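Long-range contacts in iota-carrageenase (Alteromonas sp., PDB 1H80), which hydrolyses the internal beta-1,4 linkages of iota-carrageenan, a sulfated galactan of red algal cell walls, with inversion of anomeric configuration: residues 107-112 with 139-144; 235-240 with 261-266; 371-376 with 434-439. All coordinates share one frame; numbering follows the deposited sequence.

Contact 1: 107-112 with 139-144; sequences IVRNFS and DVRNYK
V108 pairs with V140 and F111 with Y143 in parallel register, joining successive coils of the right-handed beta-helix that this enzyme shares with pectate lyase-like proteins. These four side chains make the buried, apolar side of the contact. V108 CG1 lies close, 3.9 Å from V140 CG2, the two valines running alongside each other, while the F111 ring turns its edge to the CB of Y143. Between the paired strands each chain bends at an asparagine with positive phi. The N142 amide, its CG set anti to the backbone N (chi1 -167°), sends ND2 to N110 OD1 at 2.8 Å across amide planes 83° apart, so the corner is tied by side chains too.

On the other face of the 108-109/140-141 pair the packing is polar, and R109 and R141 are partly exposed to solvent. There the R109 guanidinium lies flat over R141, centres 4.3 Å apart and planes at 8°. Such a pairing of like charges is probably eased by D139, whose OD1 is gripped from one face of its carboxylate by R109 NH1 at 2.9 Å and R109 NH2 at 3.0 Å. A bend at chi2 swings the guanidinium across toward D139 while NH1 still donates to V108 O. D139 OD2 turns to R167 in a second salt bridge, and accepts a hydrogen bond from a water 2.7 Å away.

Contact 2: 235-240 with 261-266; sequences IFADNI and VQVTNV
D238 OD1 is gripped twice: T264 OG1 donates to it at 2.7 Å, and a water molecule donates to it at the same distance. The hydroxyl comes in on the anti side of the carboxylate, 33° out of its plane. D238 reaches it with CG anti to the backbone N (chi1 178°), while T264 holds OG1 between its backbone N and carbonyl carbon. The same water accepts from N265 ND2 at 2.8 Å, so the D238 carboxylate is tied to two residues of the neighbouring strand. With an alanine here, the T264 hydroxyl is likely to be left without its acceptor, and the water that also holds N265 ND2 would lose one of its grips.

Strands 235-238 and 261-266 lie on adjacent coils of the parallel beta-helix, running in the same direction with axes 4.6 Å apart. A237 bonds on both sides, its N donating to Q262 O and its O accepting from T264 N, as in a parallel pair. On the buried side facing the helix interior, A237 CB sits equally close to both methyls of V263, and I235 CB packs on V261 CG2 at 4.0 Å; V353 of the following coil meets V263 in turn. On the side that carries D238, the amide of Q262 stands steeply to the F236 ring and brings NE2 to its edge. That NE2 donates a hydrogen bond to a second water, which donates to A237 O, while OE1 is held by the backbone N of K4. Where segment 235-240 turns its corner at N239, the amides of N239 and N265 run alongside each other, planes 7° apart, with N265 ND2 3.7 Å from N239 CB and N239 OD1 held by R241.

Contact 3: 371-376 with 434-439; sequences LDYFST and NSHKTI
The loop that follows strand 364-366 is held here against the approach to strand 438-439 by Y373 and T376, which meet N434, H436 and I439. H436 NE2 donates to Y373 O at 2.9 Å. The oxygen lies close to the imidazole plane and is met in its own carbonyl plane, on a lone pair, although the bond is bent to 130° at the hydrogen. A water molecule in the plane of the ring lies 3.0 Å from NE2 and also meets S375 OG.

Strand 438-439 is one of the two outermost strands of a short parallel sheet in the beta-helix, paired through I439 with V407. From this edge I439 lays its CG2 over one face of the Y373 ring, a CH-pi contact 3.6 Å from the centroid and 15° off the ring normal. With CG1 anti to the carbonyl carbon (chi1 -68°), its CD1 extends to the CB and CG of the same tyrosine. Beyond both segments, the disulfide C381-C449 links the same two regions of chain covalently. At the exposed end T376 OG1 donates to N434 O at 3.0 Å, its methyl CG2 lying 3.8 Å from H436 CE1.

The three contacts illustrate how a beta-helix is built by repetition and then finished by loops. Contacts 1 and 2 join neighbouring coils along the same stack, their centres about 22 Å apart and nearest atoms about 8 Å apart. Contact 3 fastens a loop to an edge strand, its centre about 25 Å from that of contact 2 and about 44 Å from that of contact 1, across the centre of the chain. Glycerol, probably from the crystallisation liquor, lies about 4 Å from the R141 side chain, and glycerol also about 3 Å from that of F236. Calcium is about 14 Å from the V261 side chain and about 13 Å from that of I439.

Contact 1: 107-112 with 139-144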
ATOM      1  N   ILE A 107       6.569  19.073  11.365  1.00 18.76           N
ATOM      2  CA  ILE A 107       5.323  18.680  11.999  1.00 17.31           C
ATOM      3  C   ILE A 107       4.188  19.322  11.224  1.00 16.01           C
ATOM      4  O   ILE A 107       4.164  20.539  11.051  1.00 16.43           O
ATOM      5  CB  ILE A 107       5.290  19.158  13.462  1.00 19.03           C
ATOM      6  CG1 ILE A 107       6.505  18.594  14.204  1.00 20.86           C
ATOM      7  CG2 ILE A 107       3.993  18.730  14.123  1.00 19.58           C
ATOM      8  CD1 ILE A 107       6.671  19.120  15.617  1.00 21.99           C
ATOM      9  N   VAL A 108       3.254  18.505  10.751  1.00 13.34           N
ATOM     10  CA  VAL A 108       2.131  19.021   9.980  1.00 12.92           C
ATOM     11  C   VAL A 108       0.803  18.700  10.643  1.00 12.00           C
ATOM     12  O   VAL A 108       0.562  17.569  11.061  1.00 12.46           O
ATOM     13  CB  VAL A 108       2.120  18.430   8.558  1.00 12.20           C
ATOM     14  CG1 VAL A 108       0.917  18.957   7.781  1.00 12.37           C
ATOM     15  CG2 VAL A 108       3.414  18.782   7.841  1.00 12.99           C
ATOM     16  N   ARG A 109      -0.056  19.709  10.735  1.00 12.42           N
ATOM     17  CA  ARG A 109      -1.373  19.545  11.331  1.00 12.41           C
ATOM     18  C   ARG A 109      -2.391  20.243  10.439  1.00 13.16           C
ATOM     19  O   ARG A 109      -2.131  21.339   9.944  1.00 14.37           O
ATOM     20  CB  ARG A 109      -1.407  20.171  12.727  1.00 12.92           C
ATOM     21  CG  ARG A 109      -0.432  19.557  13.735  1.00 13.85           C
ATOM     22  CD  ARG A 109      -0.818  18.128  14.098  1.00 14.74           C
ATOM     23  NE  ARG A 109       0.068  17.539  15.107  1.00 15.13           N
ATOM     24  CZ  ARG A 109       1.121  16.769  14.840  1.00 15.39           C
ATOM     25  NH1 ARG A 109       1.446  16.476  13.587  1.00 13.86           N
ATOM     26  NH2 ARG A 109       1.845  16.269  15.837  1.00 16.23           N
ATOM     27  N   ASN A 110      -3.536  19.601  10.233  1.00 12.38           N
ATOM     28  CA  ASN A 110      -4.618  20.164   9.420  1.00 12.35           C
ATOM     29  C   ASN A 110      -4.160  20.364   7.988  1.00 12.47           C
ATOM     30  O   ASN A 110      -3.855  21.479   7.559  1.00 13.66           O
ATOM     31  CB  ASN A 110      -5.074  21.499  10.002  1.00 12.74           C
ATOM     32  CG  ASN A 110      -5.267  21.437  11.495  1.00 12.89           C
ATOM     33  OD1 ASN A 110      -5.803  20.462  12.025  1.00 13.72           O
ATOM     34  ND2 ASN A 110      -4.834  22.482  12.189  1.00 14.17           N
ATOM     35  N   PHE A 111      -4.147  19.272   7.239  1.00 11.76           N
ATOM     36  CA  PHE A 111      -3.687  19.313   5.867  1.00 11.51           C
ATOM     37  C   PHE A 111      -4.591  18.511   4.947  1.00 11.25           C
ATOM     38  O   PHE A 111      -5.095  17.465   5.330  1.00 11.08           O
ATOM     39  CB  PHE A 111      -2.271  18.732   5.811  1.00 12.21           C
ATOM     40  CG  PHE A 111      -1.789  18.448   4.426  1.00 12.31           C
ATOM     41  CD1 PHE A 111      -1.326  19.474   3.618  1.00 13.79           C
ATOM     42  CD2 PHE A 111      -1.853  17.158   3.907  1.00 13.65           C
ATOM     43  CE1 PHE A 111      -0.932  19.224   2.308  1.00 14.70           C
ATOM     44  CE2 PHE A 111      -1.461  16.897   2.596  1.00 14.45           C
ATOM     45  CZ  PHE A 111      -1.002  17.932   1.797  1.00 14.46           C
ATOM     46  N   SER A 112      -4.818  19.008   3.737  1.00 10.33           N
ATOM     47  CA  SER A 112      -5.612  18.241   2.792  1.00 10.99           C
ATOM     48  C   SER A 112      -5.094  18.458   1.375  1.00 11.21           C
ATOM     49  O   SER A 112      -4.532  19.507   1.054  1.00 11.58           O
ATOM     50  CB  SER A 112      -7.110  18.580   2.897  1.00 12.26           C
ATOM     51  OG  SER A 112      -7.410  19.876   2.417  1.00 13.01           O
ATOM     52  N   ASP A 139       5.001  12.771  10.514  1.00 13.18           N
ATOM     53  CA  ASP A 139       4.344  13.414  11.643  1.00 12.78           C
ATOM     54  C   ASP A 139       3.267  14.381  11.163  1.00 12.66           C
ATOM     55  O   ASP A 139       3.467  15.600  11.139  1.00 13.25           O
ATOM     56  CB  ASP A 139       5.370  14.171  12.486  1.00 14.43           C
ATOM     57  CG  ASP A 139       4.819  14.588  13.836  1.00 16.37           C
ATOM     58  OD1 ASP A 139       3.582  14.557  14.027  1.00 15.99           O
ATOM     59  OD2 ASP A 139       5.628  14.960  14.711  1.00 18.86           O
ATOM     60  N   VAL A 140       2.126  13.822  10.779  1.00 11.44           N
ATOM     61  CA  VAL A 140       1.003  14.614  10.307  1.00 11.60           C
ATOM     62  C   VAL A 140      -0.277  14.107  10.957  1.00 10.39           C
ATOM     63  O   VAL A 140      -0.476  12.902  11.098  1.00 10.96           O
ATOM     64  CB  VAL A 140       0.886  14.548   8.756  1.00 11.36           C
ATOM     65  CG1 VAL A 140       0.792  13.106   8.287  1.00 12.90           C
ATOM     66  CG2 VAL A 140      -0.328  15.336   8.288  1.00 12.32           C
ATOM     67  N   ARG A 141      -1.124  15.039  11.385  1.00 10.33           N
ATOM     68  CA  ARG A 141      -2.395  14.692  12.015  1.00 10.81           C
ATOM     69  C   ARG A 141      -3.487  15.570  11.452  1.00 10.33           C
ATOM     70  O   ARG A 141      -3.250  16.738  11.132  1.00 11.72           O
ATOM     71  CB  ARG A 141      -2.332  14.887  13.524  1.00 12.02           C
ATOM     72  CG  ARG A 141      -1.235  14.095  14.180  1.00 13.16           C
ATOM     73  CD  ARG A 141      -1.293  14.222  15.683  1.00 14.99           C
ATOM     74  NE  ARG A 141      -0.113  13.611  16.276  1.00 15.63           N
ATOM     75  CZ  ARG A 141       0.134  13.565  17.578  1.00 18.11           C
ATOM     76  NH1 ARG A 141      -0.724  14.094  18.442  1.00 17.98           N
ATOM     77  NH2 ARG A 141       1.249  12.998  18.011  1.00 18.32           N
ATOM     78  N   ASN A 142      -4.681  14.991  11.365  1.00  9.83           N
ATOM     79  CA  ASN A 142      -5.874  15.633  10.835  1.00  9.38           C
ATOM     80  C   ASN A 142      -5.635  15.979   9.378  1.00 10.20           C
ATOM     81  O   ASN A 142      -5.425  17.138   9.010  1.00 10.89           O
ATOM     82  CB  ASN A 142      -6.244  16.887  11.623  1.00 10.66           C
ATOM     83  CG  ASN A 142      -7.635  17.362  11.287  1.00 10.93           C
ATOM     84  OD1 ASN A 142      -8.547  16.550  11.142  1.00 11.86           O
ATOM     85  ND2 ASN A 142      -7.809  18.667  11.154  1.00 12.24           N
ATOM     86  N   TYR A 143      -5.668  14.949   8.548  1.00  9.76           N
ATOM     87  CA  TYR A 143      -5.413  15.144   7.137  1.00  9.85           C
ATOM     88  C   TYR A 143      -6.340  14.356   6.242  1.00 10.42           C
ATOM     89  O   TYR A 143      -6.990  13.403   6.667  1.00 10.70           O
ATOM     90  CB  TYR A 143      -3.964  14.770   6.813  1.00 10.60           C
ATOM     91  CG  TYR A 143      -3.623  13.307   7.002  1.00 10.55           C
ATOM     92  CD1 TYR A 143      -3.249  12.806   8.252  1.00 10.33           C
ATOM     93  CD2 TYR A 143      -3.623  12.437   5.917  1.00 11.35           C
ATOM     94  CE1 TYR A 143      -2.871  11.467   8.407  1.00 11.61           C
ATOM     95  CE2 TYR A 143      -3.250  11.105   6.060  1.00 11.64           C
ATOM     96  CZ  TYR A 143      -2.871  10.629   7.301  1.00 11.22           C
ATOM     97  OH  TYR A 143      -2.461   9.322   7.411  1.00 12.90           O
ATOM     98  N   LYS A 144      -6.391  14.773   4.987  1.00  9.92           N
ATOM     99  CA  LYS A 144      -7.224  14.113   4.005  1.00 10.28           C
ATOM    100  C   LYS A 144      -6.526  14.175   2.659  1.00 10.69           C
ATOM    101  O   LYS A 144      -6.133  15.248   2.205  1.00 12.22           O
ATOM    102  CB  LYS A 144      -8.589  14.801   3.929  1.00 11.69           C
ATOM    103  CG  LYS A 144      -9.581  14.121   3.005  1.00 14.58           C
ATOM    104  CD  LYS A 144     -10.885  14.915   2.956  1.00 17.60           C
ATOM    105  CE  LYS A 144     -11.933  14.218   2.110  1.00 20.83           C
ATOM    106  NZ  LYS A 144     -13.162  15.058   2.000  1.00 22.39           N
TER
HETATM  107  O   HOH W   1       4.660  15.689  17.112  1.00 36.58           O

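Contact 2: 235-240 with 261-266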
ATOM      1  N   ILE A 235      -7.524   1.148  12.667  1.00 14.57           N
ATOM      2  CA  ILE A 235      -7.565   1.435  11.248  1.00 13.41           C
ATOM      3  C   ILE A 235      -8.904   0.969  10.698  1.00 13.43           C
ATOM      4  O   ILE A 235      -9.419  -0.080  11.092  1.00 13.14           O
ATOM      5  CB  ILE A 235      -6.437   0.689  10.504  1.00 14.13           C
ATOM      6  CG1 ILE A 235      -5.078   1.101  11.075  1.00 14.49           C
ATOM      7  CG2 ILE A 235      -6.522   0.959   9.009  1.00 14.69           C
ATOM      8  CD1 ILE A 235      -4.797   2.599  11.019  1.00 15.38           C
ATOM      9  N   PHE A 236      -9.475   1.766   9.805  1.00 12.59           N
ATOM     10  CA  PHE A 236     -10.737   1.427   9.174  1.00 12.93           C
ATOM     11  C   PHE A 236     -10.561   1.516   7.676  1.00 12.96           C
ATOM     12  O   PHE A 236      -9.906   2.422   7.173  1.00 12.79           O
ATOM     13  CB  PHE A 236     -11.851   2.377   9.620  1.00 14.07           C
ATOM     14  CG  PHE A 236     -12.259   2.191  11.048  1.00 15.22           C
ATOM     15  CD1 PHE A 236     -11.494   2.719  12.081  1.00 17.06           C
ATOM     16  CD2 PHE A 236     -13.393   1.451  11.361  1.00 17.09           C
ATOM     17  CE1 PHE A 236     -11.853   2.512  13.412  1.00 17.67           C
ATOM     18  CE2 PHE A 236     -13.761   1.237  12.688  1.00 18.45           C
ATOM     19  CZ  PHE A 236     -12.988   1.769  13.713  1.00 19.10           C
ATOM     20  N   ALA A 237     -11.138   0.559   6.967  1.00 12.97           N
ATOM     21  CA  ALA A 237     -11.038   0.538   5.521  1.00 13.14           C
ATOM     22  C   ALA A 237     -12.375   0.136   4.946  1.00 13.70           C
ATOM     23  O   ALA A 237     -13.080  -0.699   5.513  1.00 14.57           O
ATOM     24  CB  ALA A 237      -9.960  -0.440   5.080  1.00 12.99           C
ATOM     25  N   ASP A 238     -12.720   0.737   3.816  1.00 13.12           N
ATOM     26  CA  ASP A 238     -13.983   0.447   3.159  1.00 14.43           C
ATOM     27  C   ASP A 238     -13.826   0.570   1.653  1.00 14.24           C
ATOM     28  O   ASP A 238     -13.245   1.536   1.157  1.00 14.35           O
ATOM     29  CB  ASP A 238     -15.057   1.417   3.653  1.00 17.17           C
ATOM     30  CG  ASP A 238     -16.392   1.199   2.982  1.00 21.31           C
ATOM     31  OD1 ASP A 238     -16.876   0.045   2.970  1.00 22.82           O
ATOM     32  OD2 ASP A 238     -16.966   2.186   2.474  0.75 24.86           O
ATOM     33  N   ASN A 239     -14.336  -0.428   0.937  1.00 12.76           N
ATOM     34  CA  ASN A 239     -14.276  -0.456  -0.515  1.00 13.09           C
ATOM     35  C   ASN A 239     -12.837  -0.429  -1.025  1.00 12.45           C
ATOM     36  O   ASN A 239     -12.374   0.560  -1.603  1.00 12.60           O
ATOM     37  CB  ASN A 239     -15.073   0.712  -1.089  1.00 14.29           C
ATOM     38  CG  ASN A 239     -15.227   0.626  -2.589  1.00 15.07           C
ATOM     39  OD1 ASN A 239     -14.913  -0.398  -3.197  1.00 15.77           O
ATOM     40  ND2 ASN A 239     -15.720   1.699  -3.193  1.00 17.40           N
ATOM     41  N   ILE A 240     -12.139  -1.535  -0.794  1.00 11.83           N
ATOM     42  CA  ILE A 240     -10.755  -1.692  -1.218  1.00 11.06           C
ATOM     43  C   ILE A 240     -10.775  -2.734  -2.323  1.00 12.49           C
ATOM     44  O   ILE A 240     -11.324  -3.829  -2.151  1.00 11.75           O
ATOM     45  CB  ILE A 240      -9.874  -2.174  -0.053  1.00 11.09           C
ATOM     46  CG1 ILE A 240     -10.081  -1.271   1.171  1.00 12.52           C
ATOM     47  CG2 ILE A 240      -8.422  -2.202  -0.480  1.00 12.27           C
ATOM     48  CD1 ILE A 240      -9.790   0.209   0.937  1.00 12.70           C
ATOM     49  N   VAL A 261      -8.055  -3.562  13.319  1.00 14.16           N
ATOM     50  CA  VAL A 261      -8.312  -3.132  11.955  1.00 13.63           C
ATOM     51  C   VAL A 261      -9.658  -3.677  11.517  1.00 14.06           C
ATOM     52  O   VAL A 261      -9.967  -4.844  11.748  1.00 14.90           O
ATOM     53  CB  VAL A 261      -7.245  -3.676  10.965  1.00 13.26           C
ATOM     54  CG1 VAL A 261      -7.560  -3.203   9.544  1.00 13.44           C
ATOM     55  CG2 VAL A 261      -5.858  -3.218  11.381  1.00 12.65           C
ATOM     56  N   GLN A 262     -10.471  -2.826  10.905  1.00 13.19           N
ATOM     57  CA  GLN A 262     -11.758  -3.266  10.397  1.00 13.61           C
ATOM     58  C   GLN A 262     -11.823  -2.903   8.928  1.00 14.46           C
ATOM     59  O   GLN A 262     -11.569  -1.758   8.550  1.00 14.67           O
ATOM     60  CB  GLN A 262     -12.921  -2.604  11.126  1.00 14.83           C
ATOM     61  CG  GLN A 262     -14.258  -2.964  10.495  1.00 16.36           C
ATOM     62  CD  GLN A 262     -15.430  -2.363  11.229  1.00 18.30           C
ATOM     63  OE1 GLN A 262     -15.803  -2.825  12.308  1.00 19.72           O
ATOM     64  NE2 GLN A 262     -16.017  -1.319  10.652  1.00 18.66           N
ATOM     65  N   VAL A 263     -12.161  -3.884   8.105  1.00 13.95           N
ATOM     66  CA  VAL A 263     -12.264  -3.665   6.674  1.00 14.47           C
ATOM     67  C   VAL A 263     -13.630  -4.124   6.200  1.00 15.47           C
ATOM     68  O   VAL A 263     -14.112  -5.185   6.597  1.00 15.68           O
ATOM     69  CB  VAL A 263     -11.191  -4.461   5.897  1.00 15.15           C
ATOM     70  CG1 VAL A 263     -11.263  -4.114   4.421  1.00 15.85           C
ATOM     71  CG2 VAL A 263      -9.810  -4.152   6.443  1.00 14.45           C
ATOM     72  N   THR A 264     -14.262  -3.314   5.362  1.00 14.73           N
ATOM     73  CA  THR A 264     -15.565  -3.669   4.820  1.00 15.92           C
ATOM     74  C   THR A 264     -15.548  -3.477   3.313  1.00 15.83           C
ATOM     75  O   THR A 264     -14.908  -2.559   2.802  1.00 15.60           O
ATOM     76  CB  THR A 264     -16.700  -2.800   5.413  1.00 16.88           C
ATOM     77  OG1 THR A 264     -16.443  -1.415   5.139  1.00 19.23           O
ATOM     78  CG2 THR A 264     -16.805  -3.013   6.916  1.00 18.18           C
ATOM     79  N   ASN A 265     -16.234  -4.369   2.611  1.00 15.12           N
ATOM     80  CA  ASN A 265     -16.351  -4.303   1.161  1.00 15.83           C
ATOM     81  C   ASN A 265     -15.018  -4.395   0.431  1.00 15.42           C
ATOM     82  O   ASN A 265     -14.465  -3.394  -0.028  1.00 14.78           O
ATOM     83  CB  ASN A 265     -17.085  -3.020   0.767  1.00 16.92           C
ATOM     84  CG  ASN A 265     -17.398  -2.958  -0.713  1.00 19.23           C
ATOM     85  OD1 ASN A 265     -17.263  -3.951  -1.430  1.00 21.84           O
ATOM     86  ND2 ASN A 265     -17.824  -1.789  -1.177  1.00 20.87           N
ATOM     87  N   VAL A 266     -14.509  -5.615   0.330  1.00 14.62           N
ATOM     88  CA  VAL A 266     -13.251  -5.880  -0.352  1.00 14.71           C
ATOM     89  C   VAL A 266     -13.583  -6.659  -1.611  1.00 15.04           C
ATOM     90  O   VAL A 266     -14.344  -7.619  -1.567  1.00 15.61           O
ATOM     91  CB  VAL A 266     -12.314  -6.727   0.531  1.00 14.69           C
ATOM     92  CG1 VAL A 266     -11.028  -7.050  -0.219  1.00 15.58           C
ATOM     93  CG2 VAL A 266     -12.017  -5.988   1.820  1.00 15.45           C
TER
HETATM   94  O   HOH W   2     -14.641  -0.511   8.029  1.00 20.99           O
HETATM   95  O   HOH W   3     -18.429   0.131   0.777  1.00 29.84           O
HETATM   96  O   HOH W   4     -15.096  -3.227  -3.282  1.00 22.61           O

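Contact 3: 371-376 with 434-439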
ATOM      1  N   LEU A 371       2.196 -21.304  -6.155  1.00 16.62           N
ATOM      2  CA  LEU A 371       1.938 -22.104  -7.353  1.00 16.52           C
ATOM      3  C   LEU A 371       1.487 -23.534  -7.104  1.00 16.53           C
ATOM      4  O   LEU A 371       0.737 -24.095  -7.905  1.00 16.80           O
ATOM      5  CB  LEU A 371       3.172 -22.127  -8.253  1.00 15.91           C
ATOM      6  CG  LEU A 371       3.637 -20.789  -8.826  1.00 16.18           C
ATOM      7  CD1 LEU A 371       4.848 -21.026  -9.718  1.00 16.56           C
ATOM      8  CD2 LEU A 371       2.507 -20.136  -9.617  1.00 15.97           C
ATOM      9  N   ASP A 372       1.934 -24.126  -6.004  1.00 16.97           N
ATOM     10  CA  ASP A 372       1.563 -25.499  -5.701  1.00 17.47           C
ATOM     11  C   ASP A 372       0.084 -25.638  -5.361  1.00 16.87           C
ATOM     12  O   ASP A 372      -0.457 -26.741  -5.355  1.00 17.32           O
ATOM     13  CB  ASP A 372       2.425 -26.037  -4.556  1.00 18.03           C
ATOM     14  CG  ASP A 372       3.884 -26.213  -4.955  1.00 20.08           C
ATOM     15  OD1 ASP A 372       4.233 -25.921  -6.121  1.00 19.07           O
ATOM     16  OD2 ASP A 372       4.683 -26.649  -4.098  1.00 21.21           O
ATOM     17  N   TYR A 373      -0.580 -24.520  -5.085  1.00 16.44           N
ATOM     18  CA  TYR A 373      -1.995 -24.581  -4.766  1.00 16.34           C
ATOM     19  C   TYR A 373      -2.854 -24.810  -6.005  1.00 16.53           C
ATOM     20  O   TYR A 373      -4.072 -24.937  -5.910  1.00 16.17           O
ATOM     21  CB  TYR A 373      -2.421 -23.314  -4.021  1.00 17.58           C
ATOM     22  CG  TYR A 373      -1.847 -23.260  -2.625  1.00 18.45           C
ATOM     23  CD1 TYR A 373      -2.161 -24.246  -1.687  1.00 20.14           C
ATOM     24  CD2 TYR A 373      -0.963 -22.249  -2.250  1.00 20.58           C
ATOM     25  CE1 TYR A 373      -1.604 -24.230  -0.411  1.00 21.16           C
ATOM     26  CE2 TYR A 373      -0.401 -22.223  -0.973  1.00 21.27           C
ATOM     27  CZ  TYR A 373      -0.725 -23.219  -0.063  1.00 22.01           C
ATOM     28  OH  TYR A 373      -0.158 -23.206   1.192  1.00 23.79           O
ATOM     29  N   PHE A 374      -2.215 -24.875  -7.170  1.00 15.64           N
ATOM     30  CA  PHE A 374      -2.946 -25.133  -8.408  1.00 16.73           C
ATOM     31  C   PHE A 374      -3.185 -26.632  -8.562  1.00 17.30           C
ATOM     32  O   PHE A 374      -3.915 -27.064  -9.450  1.00 17.27           O
ATOM     33  CB  PHE A 374      -2.156 -24.635  -9.620  1.00 16.97           C
ATOM     34  CG  PHE A 374      -2.306 -23.166  -9.886  1.00 17.51           C
ATOM     35  CD1 PHE A 374      -3.565 -22.610 -10.100  1.00 18.04           C
ATOM     36  CD2 PHE A 374      -1.191 -22.341  -9.939  1.00 17.65           C
ATOM     37  CE1 PHE A 374      -3.708 -21.248 -10.364  1.00 18.18           C
ATOM     38  CE2 PHE A 374      -1.322 -20.977 -10.201  1.00 17.32           C
ATOM     39  CZ  PHE A 374      -2.583 -20.431 -10.414  1.00 17.61           C
ATOM     40  N   SER A 375      -2.576 -27.421  -7.682  1.00 17.66           N
ATOM     41  CA  SER A 375      -2.696 -28.875  -7.748  1.00 18.55           C
ATOM     42  C   SER A 375      -4.123 -29.414  -7.799  1.00 19.14           C
ATOM     43  O   SER A 375      -4.369 -30.466  -8.393  1.00 19.77           O
ATOM     44  CB  SER A 375      -1.962 -29.518  -6.567  1.00 18.28           C
ATOM     45  OG  SER A 375      -2.595 -29.211  -5.338  1.00 19.00           O
ATOM     46  N   THR A 376      -5.065 -28.698  -7.195  1.00 19.12           N
ATOM     47  CA  THR A 376      -6.451 -29.155  -7.164  1.00 19.34           C
ATOM     48  C   THR A 376      -7.309 -28.795  -8.372  1.00 19.93           C
ATOM     49  O   THR A 376      -8.086 -29.622  -8.853  1.00 21.81           O
ATOM     50  CB  THR A 376      -7.179 -28.633  -5.906  1.00 19.39           C
ATOM     51  OG1 THR A 376      -7.142 -27.198  -5.892  1.00 19.33           O
ATOM     52  CG2 THR A 376      -6.520 -29.172  -4.648  1.00 19.53           C
ATOM     53  N   ASN A 434     -13.259 -27.275  -8.229  1.00 16.56           N
ATOM     54  CA  ASN A 434     -12.149 -27.719  -7.408  1.00 15.91           C
ATOM     55  C   ASN A 434     -11.067 -26.688  -7.133  1.00 16.30           C
ATOM     56  O   ASN A 434      -9.903 -27.032  -6.923  1.00 17.71           O
ATOM     57  CB  ASN A 434     -11.548 -28.994  -7.993  1.00 16.52           C
ATOM     58  CG  ASN A 434     -12.404 -30.198  -7.696  1.00 16.42           C
ATOM     59  OD1 ASN A 434     -12.830 -30.380  -6.559  1.00 15.33           O
ATOM     60  ND2 ASN A 434     -12.665 -31.023  -8.707  1.00 17.04           N
ATOM     61  N   SER A 435     -11.457 -25.421  -7.133  1.00 15.62           N
ATOM     62  CA  SER A 435     -10.526 -24.353  -6.813  1.00 15.86           C
ATOM     63  C   SER A 435     -10.692 -24.120  -5.309  1.00 15.74           C
ATOM     64  O   SER A 435     -11.619 -24.653  -4.693  1.00 15.59           O
ATOM     65  CB  SER A 435     -10.869 -23.088  -7.607  1.00 16.44           C
ATOM     66  OG  SER A 435     -12.223 -22.734  -7.427  1.00 19.57           O
ATOM     67  N   HIS A 436      -9.795 -23.339  -4.719  1.00 14.80           N
ATOM     68  CA  HIS A 436      -9.845 -23.056  -3.287  1.00 15.50           C
ATOM     69  C   HIS A 436     -10.675 -21.825  -2.968  1.00 15.75           C
ATOM     70  O   HIS A 436     -10.730 -20.883  -3.755  1.00 16.30           O
ATOM     71  CB  HIS A 436      -8.437 -22.801  -2.750  1.00 14.94           C
ATOM     72  CG  HIS A 436      -7.482 -23.926  -2.989  1.00 15.45           C
ATOM     73  ND1 HIS A 436      -7.556 -25.121  -2.306  1.00 16.03           N
ATOM     74  CD2 HIS A 436      -6.427 -24.035  -3.828  1.00 15.39           C
ATOM     75  CE1 HIS A 436      -6.584 -25.918  -2.716  1.00 16.18           C
ATOM     76  NE2 HIS A 436      -5.886 -25.284  -3.638  1.00 15.62           N
ATOM     77  N   LYS A 437     -11.320 -21.834  -1.808  1.00 16.26           N
ATOM     78  CA  LYS A 437     -12.076 -20.670  -1.376  1.00 17.03           C
ATOM     79  C   LYS A 437     -11.131 -19.974  -0.402  1.00 17.33           C
ATOM     80  O   LYS A 437     -10.785 -18.803  -0.572  1.00 17.12           O
ATOM     81  CB  LYS A 437     -13.366 -21.070  -0.662  1.00 19.01           C
ATOM     82  CG  LYS A 437     -14.147 -19.864  -0.155  1.00 22.07           C
ATOM     83  CD  LYS A 437     -15.427 -20.263   0.558  1.00 24.56           C
ATOM     84  CE  LYS A 437     -16.153 -19.034   1.090  1.00 26.51           C
ATOM     85  NZ  LYS A 437     -17.403 -19.384   1.824  1.00 28.64           N
ATOM     86  N   THR A 438     -10.703 -20.716   0.614  1.00 17.91           N
ATOM     87  CA  THR A 438      -9.762 -20.199   1.598  1.00 18.33           C
ATOM     88  C   THR A 438      -8.567 -21.136   1.661  1.00 18.64           C
ATOM     89  O   THR A 438      -8.719 -22.346   1.844  1.00 19.34           O
ATOM     90  CB  THR A 438     -10.383 -20.105   3.016  1.00 19.26           C
ATOM     91  OG1 THR A 438     -11.426 -19.122   3.025  1.00 22.14           O
ATOM     92  CG2 THR A 438      -9.320 -19.712   4.037  1.00 21.15           C
ATOM     93  N   ILE A 439      -7.381 -20.576   1.475  1.00 17.41           N
ATOM     94  CA  ILE A 439      -6.156 -21.352   1.549  1.00 17.47           C
ATOM     95  C   ILE A 439      -5.555 -21.026   2.905  1.00 18.42           C
ATOM     96  O   ILE A 439      -5.331 -19.859   3.221  1.00 19.16           O
ATOM     97  CB  ILE A 439      -5.154 -20.949   0.448  1.00 17.21           C
ATOM     98  CG1 ILE A 439      -5.703 -21.349  -0.924  1.00 16.26           C
ATOM     99  CG2 ILE A 439      -3.804 -21.610   0.706  1.00 17.77           C
ATOM    100  CD1 ILE A 439      -4.847 -20.893  -2.079  1.00 15.67           C
TER
HETATM  101  O   HOH W   5      -3.646 -27.224  -3.742  1.00 18.71           O